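Local coordinates for protein BlEst2 (Bacillus licheniformis, PDB 6WPX) that probably hydrolyses ester bonds as a lipase or esterase, and in its propeptide form carries a C-terminal domain with autoinhibitory effects, at residues 142-147 / 265-270; 201-206 / 271-276. All blocks are in the same frame, centred on the assembly; numbering follows the deposited sequence.

Contact 1 (142-147 / 265-270); sequences ITLGTP and PVFMPL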
loop_
_atom_site.group_PDB
_atom_site.type_symbol
_atom_site.label_atom_id
_atom_site.label_comp_id
_atom_site.label_asym_id
_atom_site.label_seq_id
_atom_site.Cartn_x
_atom_site.Cartn_y
_atom_site.Cartn_z
ATOM N N ILE A 142 -0.489 9.269 -17.154
ATOM C CA ILE A 142 -0.603 10.005 -15.906
ATOM C C ILE A 142 -1.102 8.994 -14.860
ATOM O O ILE A 142 -2.135 8.370 -15.040
ATOM C CB ILE A 142 -1.527 11.229 -16.050
ATOM C CG1 ILE A 142 -0.993 12.191 -17.140
ATOM C CG2 ILE A 142 -1.750 11.924 -14.671
ATOM C CD1 ILE A 142 -2.045 13.009 -17.774
ATOM N N THR A 143 -0.346 8.816 -13.792
ATOM C CA THR A 143 -0.727 7.893 -12.726
ATOM C C THR A 143 -1.164 8.698 -11.504
ATOM O O THR A 143 -0.523 9.684 -11.165
ATOM C CB THR A 143 0.361 6.860 -12.429
ATOM O OG1 THR A 143 1.432 7.456 -11.699
ATOM C CG2 THR A 143 0.858 6.126 -13.680
ATOM N N LEU A 144 -2.253 8.260 -10.855
ATOM C CA LEU A 144 -2.829 8.893 -9.679
ATOM C C LEU A 144 -2.722 7.911 -8.513
ATOM O O LEU A 144 -3.393 6.877 -8.517
ATOM C CB LEU A 144 -4.323 9.239 -9.925
ATOM C CG LEU A 144 -4.696 9.977 -11.252
ATOM C CD1 LEU A 144 -6.212 10.186 -11.360
ATOM C CD2 LEU A 144 -3.973 11.296 -11.371
ATOM N N GLY A 145 -1.901 8.256 -7.531
ATOM C CA GLY A 145 -1.688 7.435 -6.339
ATOM C C GLY A 145 -1.317 6.010 -6.646
ATOM O O GLY A 145 -1.840 5.079 -6.024
ATOM N N THR A 146 -0.447 5.822 -7.642
ATOM C CA THR A 146 -0.044 4.483 -8.050
ATOM C C THR A 146 1.133 4.019 -7.209
ATOM O O THR A 146 2.164 4.687 -7.225
ATOM C CB THR A 146 0.320 4.430 -9.550
ATOM O OG1 THR A 146 -0.873 4.657 -10.320
ATOM C CG2 THR A 146 0.957 3.068 -9.943
ATOM N N PRO A 147 1.041 2.848 -6.543
ATOM C CA PRO A 147 2.214 2.350 -5.806
ATOM C C PRO A 147 3.257 1.742 -6.754
ATOM O O PRO A 147 3.456 0.524 -6.765
ATOM C CB PRO A 147 1.618 1.323 -4.841
ATOM C CG PRO A 147 0.392 0.791 -5.560
ATOM C CD PRO A 147 -0.100 1.909 -6.463
ATOM N N PRO A 265 -8.947 19.152 -13.291
ATOM C CA PRO A 265 -8.316 20.443 -13.638
ATOM C C PRO A 265 -6.808 20.461 -13.341
ATOM O O PRO A 265 -6.055 21.163 -14.032
ATOM C CB PRO A 265 -9.062 21.449 -12.743
ATOM C CG PRO A 265 -10.284 20.789 -12.313
ATOM C CD PRO A 265 -9.979 19.344 -12.236
ATOM N N VAL A 266 -6.363 19.642 -12.338
ATOM C CA VAL A 266 -4.967 19.552 -11.920
ATOM C C VAL A 266 -4.136 18.801 -12.963
ATOM O O VAL A 266 -3.088 19.292 -13.350
ATOM C CB VAL A 266 -4.784 18.968 -10.486
ATOM C CG1 VAL A 266 -3.285 18.900 -10.119
ATOM C CG2 VAL A 266 -5.564 19.795 -9.454
ATOM N N PHE A 267 -4.593 17.638 -13.435
ATOM C CA PHE A 267 -3.802 16.945 -14.452
ATOM C C PHE A 267 -4.132 17.409 -15.869
ATOM O O PHE A 267 -3.431 17.012 -16.779
ATOM C CB PHE A 267 -3.864 15.407 -14.302
ATOM C CG PHE A 267 -5.210 14.739 -14.459
ATOM C CD1 PHE A 267 -5.800 14.611 -15.717
ATOM C CD2 PHE A 267 -5.845 14.145 -13.363
ATOM C CE1 PHE A 267 -7.035 13.975 -15.863
ATOM C CE2 PHE A 267 -7.079 13.506 -13.516
ATOM C CZ PHE A 267 -7.659 13.418 -14.762
ATOM N N MET A 268 -5.155 18.256 -16.074
ATOM C CA MET A 268 -5.499 18.762 -17.422
ATOM C C MET A 268 -4.275 19.378 -18.155
ATOM O O MET A 268 -4.038 18.972 -19.296
ATOM C CB MET A 268 -6.696 19.685 -17.439
ATOM C CG MET A 268 -7.118 20.086 -18.875
ATOM S SD MET A 268 -8.536 21.175 -18.929
ATOM C CE MET A 268 -7.859 22.667 -18.151
ATOM N N PRO A 269 -3.436 20.238 -17.532
ATOM C CA PRO A 269 -2.220 20.703 -18.245
ATOM C C PRO A 269 -1.262 19.540 -18.552
ATOM O O PRO A 269 -0.564 19.585 -19.551
ATOM C CB PRO A 269 -1.556 21.683 -17.258
ATOM C CG PRO A 269 -2.183 21.442 -15.984
ATOM C CD PRO A 269 -3.541 20.869 -16.197
ATOM N N LEU A 270 -1.251 18.507 -17.712
ATOM C CA LEU A 270 -0.382 17.325 -17.876
ATOM C C LEU A 270 -0.826 16.460 -19.049
ATOM O O LEU A 270 -0.064 15.618 -19.511
ATOM C CB LEU A 270 -0.301 16.471 -16.577
ATOM C CG LEU A 270 0.059 17.205 -15.285
ATOM C CD1 LEU A 270 0.347 16.221 -14.176
ATOM C CD2 LEU A 270 1.243 18.151 -15.456
#
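Ile142 and Leu144 share one kind of first torsion, and Phe267 takes another. In Ile142, CG2 sits anti to the backbone N and CG1 beside it (chi1 -59°), which sends one branch to Phe267 and the other to Leu270. The ring of Phe267 stands between its own backbone N and carbonyl carbon (chi1 62°), and this turns it toward Leu144, which presents both methyls to it.

The fold is that of the alpha/beta hydrolases. Strand 138-144 belongs to the central, mostly parallel sheet, and helix 260-267 with the residues after it packs on one side of that sheet. No hydrogen bond crosses between the two segments, so the contact is made by apolar packing. Ile142 CG2 lies 4.1 Å from Phe267 CB. Leu144 CD2 comes to 3.9 Å from Phe267 CD2, and Leu144 CD1 to 4.1 Å from Phe267 CE2. The two methyls thus meet two bonded ring carbons, CD2 and CE2, obliquely, and the side chains cross at about a right angle. Val116 of strand 113-118 and Phe264 also touch Phe267. All the touching residues are buried.

The chain keeps a helical course through 268-270, with a weak bond of 2.8 Å from Leu270 N to Phe267 O. This brings Leu270 to CD1, the end of the other branch of Ile142. Arg140 NH1 donates a hydrogen bond to Leu270 O. Ile142 CD1 rests 4.1 Å from Leu270 CB and 3.7 Å from that same Leu270 O.

Contact 2 (201-206 / 271-276); sequences KYFTLA and LTIQAN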
loop_
_atom_site.group_PDB
_atom_site.type_symbol
_atom_site.label_atom_id
_atom_site.label_comp_id
_atom_site.label_asym_id
_atom_site.label_seq_id
_atom_site.Cartn_x
_atom_site.Cartn_y
_atom_site.Cartn_z
ATOM N N LYS A 201 6.050 9.164 -22.265
ATOM C CA LYS A 201 6.237 10.127 -21.174
ATOM C C LYS A 201 5.290 9.743 -20.038
ATOM O O LYS A 201 4.161 9.459 -20.271
ATOM C CB LYS A 201 5.940 11.549 -21.640
ATOM C CG LYS A 201 6.236 12.590 -20.580
ATOM C CD LYS A 201 7.713 12.716 -20.266
ATOM C CE LYS A 201 8.022 13.509 -19.006
ATOM N NZ LYS A 201 6.825 13.789 -18.197
ATOM N N TYR A 202 5.806 9.812 -18.839
ATOM C CA TYR A 202 5.109 9.518 -17.578
ATOM C C TYR A 202 5.001 10.723 -16.685
ATOM O O TYR A 202 5.938 11.520 -16.583
ATOM C CB TYR A 202 5.814 8.393 -16.797
ATOM C CG TYR A 202 5.705 7.059 -17.485
ATOM C CD1 TYR A 202 4.621 6.221 -17.251
ATOM C CD2 TYR A 202 6.665 6.647 -18.405
ATOM C CE1 TYR A 202 4.478 5.021 -17.941
ATOM C CE2 TYR A 202 6.546 5.440 -19.083
ATOM C CZ TYR A 202 5.456 4.624 -18.842
ATOM O OH TYR A 202 5.343 3.433 -19.501
ATOM N N PHE A 203 3.845 10.825 -16.018
ATOM C CA PHE A 203 3.519 11.846 -15.024
ATOM C C PHE A 203 2.940 11.135 -13.833
ATOM O O PHE A 203 2.122 10.225 -13.992
ATOM C CB PHE A 203 2.469 12.829 -15.545
ATOM C CG PHE A 203 2.930 13.717 -16.664
ATOM C CD1 PHE A 203 2.916 13.269 -17.976
ATOM C CD2 PHE A 203 3.364 15.017 -16.409
ATOM C CE1 PHE A 203 3.331 14.106 -19.019
ATOM C CE2 PHE A 203 3.766 15.851 -17.450
ATOM C CZ PHE A 203 3.751 15.390 -18.747
ATOM N N THR A 204 3.316 11.566 -12.645
ATOM C CA THR A 204 2.741 10.957 -11.442
ATOM C C THR A 204 2.145 12.015 -10.574
ATOM O O THR A 204 2.697 13.109 -10.446
ATOM C CB THR A 204 3.751 10.107 -10.641
ATOM O OG1 THR A 204 4.683 10.967 -10.006
ATOM C CG2 THR A 204 4.469 9.032 -11.489
ATOM N N LEU A 205 1.004 11.697 -10.002
ATOM C CA LEU A 205 0.327 12.516 -9.006
ATOM C C LEU A 205 0.289 11.659 -7.751
ATOM O O LEU A 205 0.172 10.429 -7.834
ATOM C CB LEU A 205 -1.107 12.896 -9.409
ATOM C CG LEU A 205 -1.264 14.250 -10.125
ATOM C CD1 LEU A 205 -0.635 14.194 -11.512
ATOM C CD2 LEU A 205 -2.757 14.622 -10.257
ATOM N N ALA A 206 0.414 12.303 -6.605
ATOM C CA ALA A 206 0.331 11.611 -5.318
ATOM C C ALA A 206 -0.340 12.530 -4.325
ATOM O O ALA A 206 -0.236 13.754 -4.444
ATOM C CB ALA A 206 1.722 11.218 -4.828
ATOM N N LEU A 271 -2.044 16.693 -19.560
ATOM C CA LEU A 271 -2.522 15.955 -20.719
ATOM C C LEU A 271 -1.796 16.420 -21.981
ATOM O O LEU A 271 -1.732 15.655 -22.925
ATOM C CB LEU A 271 -4.055 16.135 -20.913
ATOM C CG LEU A 271 -4.963 15.656 -19.773
ATOM C CD1 LEU A 271 -6.398 16.171 -19.976
ATOM C CD2 LEU A 271 -4.946 14.144 -19.640
ATOM N N THR A 272 -1.266 17.661 -22.003
ATOM C CA THR A 272 -0.667 18.228 -23.228
ATOM C C THR A 272 0.763 18.749 -23.102
ATOM O O THR A 272 1.474 18.771 -24.103
ATOM C CB THR A 272 -1.564 19.363 -23.764
ATOM O OG1 THR A 272 -1.639 20.429 -22.782
ATOM C CG2 THR A 272 -2.962 18.873 -24.136
ATOM N N ILE A 273 1.154 19.238 -21.915
ATOM C CA ILE A 273 2.452 19.865 -21.672
ATOM C C ILE A 273 3.651 18.962 -22.010
ATOM O O ILE A 273 3.555 17.741 -21.869
ATOM C CB ILE A 273 2.497 20.349 -20.184
ATOM C CG1 ILE A 273 3.490 21.490 -19.979
ATOM C CG2 ILE A 273 2.733 19.194 -19.181
ATOM C CD1 ILE A 273 3.565 22.020 -18.439
ATOM N N GLN A 274 4.781 19.562 -22.442
ATOM C CA GLN A 274 6.045 18.843 -22.655
ATOM C C GLN A 274 6.867 19.179 -21.423
ATOM O O GLN A 274 7.240 20.322 -21.239
ATOM C CB GLN A 274 6.803 19.324 -23.925
ATOM C CG GLN A 274 6.216 19.003 -25.308
ATOM C CD GLN A 274 5.315 17.805 -25.422
ATOM O OE1 GLN A 274 5.702 16.670 -25.155
ATOM N NE2 GLN A 274 4.099 18.041 -25.822
ATOM N N ALA A 275 7.068 18.222 -20.537
ATOM C CA ALA A 275 7.784 18.480 -19.287
ATOM C C ALA A 275 8.957 17.565 -19.112
ATOM O O ALA A 275 9.006 16.485 -19.698
ATOM C CB ALA A 275 6.834 18.342 -18.096
ATOM N N ASN A 276 9.885 17.974 -18.267
ATOM C CA ASN A 276 11.055 17.173 -17.964
ATOM C C ASN A 276 10.806 16.352 -16.717
ATOM O O ASN A 276 9.875 16.636 -15.958
ATOM C CB ASN A 276 12.264 18.083 -17.765
ATOM C CG ASN A 276 12.578 18.879 -18.988
ATOM O OD1 ASN A 276 12.978 18.337 -20.015
ATOM N ND2 ASN A 276 12.308 20.165 -18.925
#
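Phe203 makes the apolar part of this contact, against Ile273 and Ala275. Its CG is anti to the carbonyl carbon (chi1 -68°), and the ring reaches from the strand to the loop. The outer end of the ring, CE2 and CZ, does the touching. Phe203 CE2 lies 3.9 Å from Ile273 CG2 and 4.0 Å from Ala275 CB. The approach is oblique. Phe203 CZ is also 3.9 Å from Ile273 O, a carbonyl that Arg140 NH1 bonds.

The polar part centres on Lys201. Its chain bends at chi2 and again at chi4 (11°, nearly eclipsed) and runs forward alongside the strand, which puts NZ near Tyr202 O. The methylene does the touching: Lys201 CE is 3.2 Å from Ala275 O, a close van der Waals approach. The ammonium group points elsewhere. Lys201 NZ bonds Tyr202 O at 2.9 Å, coming from above the carbonyl plane (46° out of it). Thr245 OG1 is its stronger partner. That hydroxyl also bonds Asn276 O, so Thr245 links the lysine to the loop.

The ring and the ammonium group also meet. Lys201 NZ stands 3.5 Å above one face of Phe203, displaced toward the rim. A methionine in place of Lys201 would probably leave Tyr202 O and Thr245 OG1 without their charged donor and weaken the indirect tie to Asn276.

No hydrogen bond runs directly between 201-206 and 271-276. Strand 201-205 is next to last in the sheet, flanked by 138-144 and 245-246. The loop after helix 260-267 packs at its N-terminal part. The parallel sheet around it is that of the alpha/beta-hydrolase fold, in which the catalytic loops lie at the C-terminal strand ends.

Overall arrangement
Contact 1 is core and contact 2 is nearer the surface. Their centres are 8 Å apart, and both involve the same sheet. Strands 138-144 and 201-205 are neighbours in it, probably hydrogen-bonded through Thr143 N to Phe203 O and Thr143 O to Leu205 N. The other two segments follow one another directly, 265-270 leading into 271-276. Leu270 packs on Leu205, which joins the two contacts again. In contact 1 the partners are all buried and meet by aliphatic and aromatic packing. Contact 2 mixes packing with a lysine whose ammonium group is held by neighbours. Arg140 of strand 138-144 reaches the second segment in both contacts.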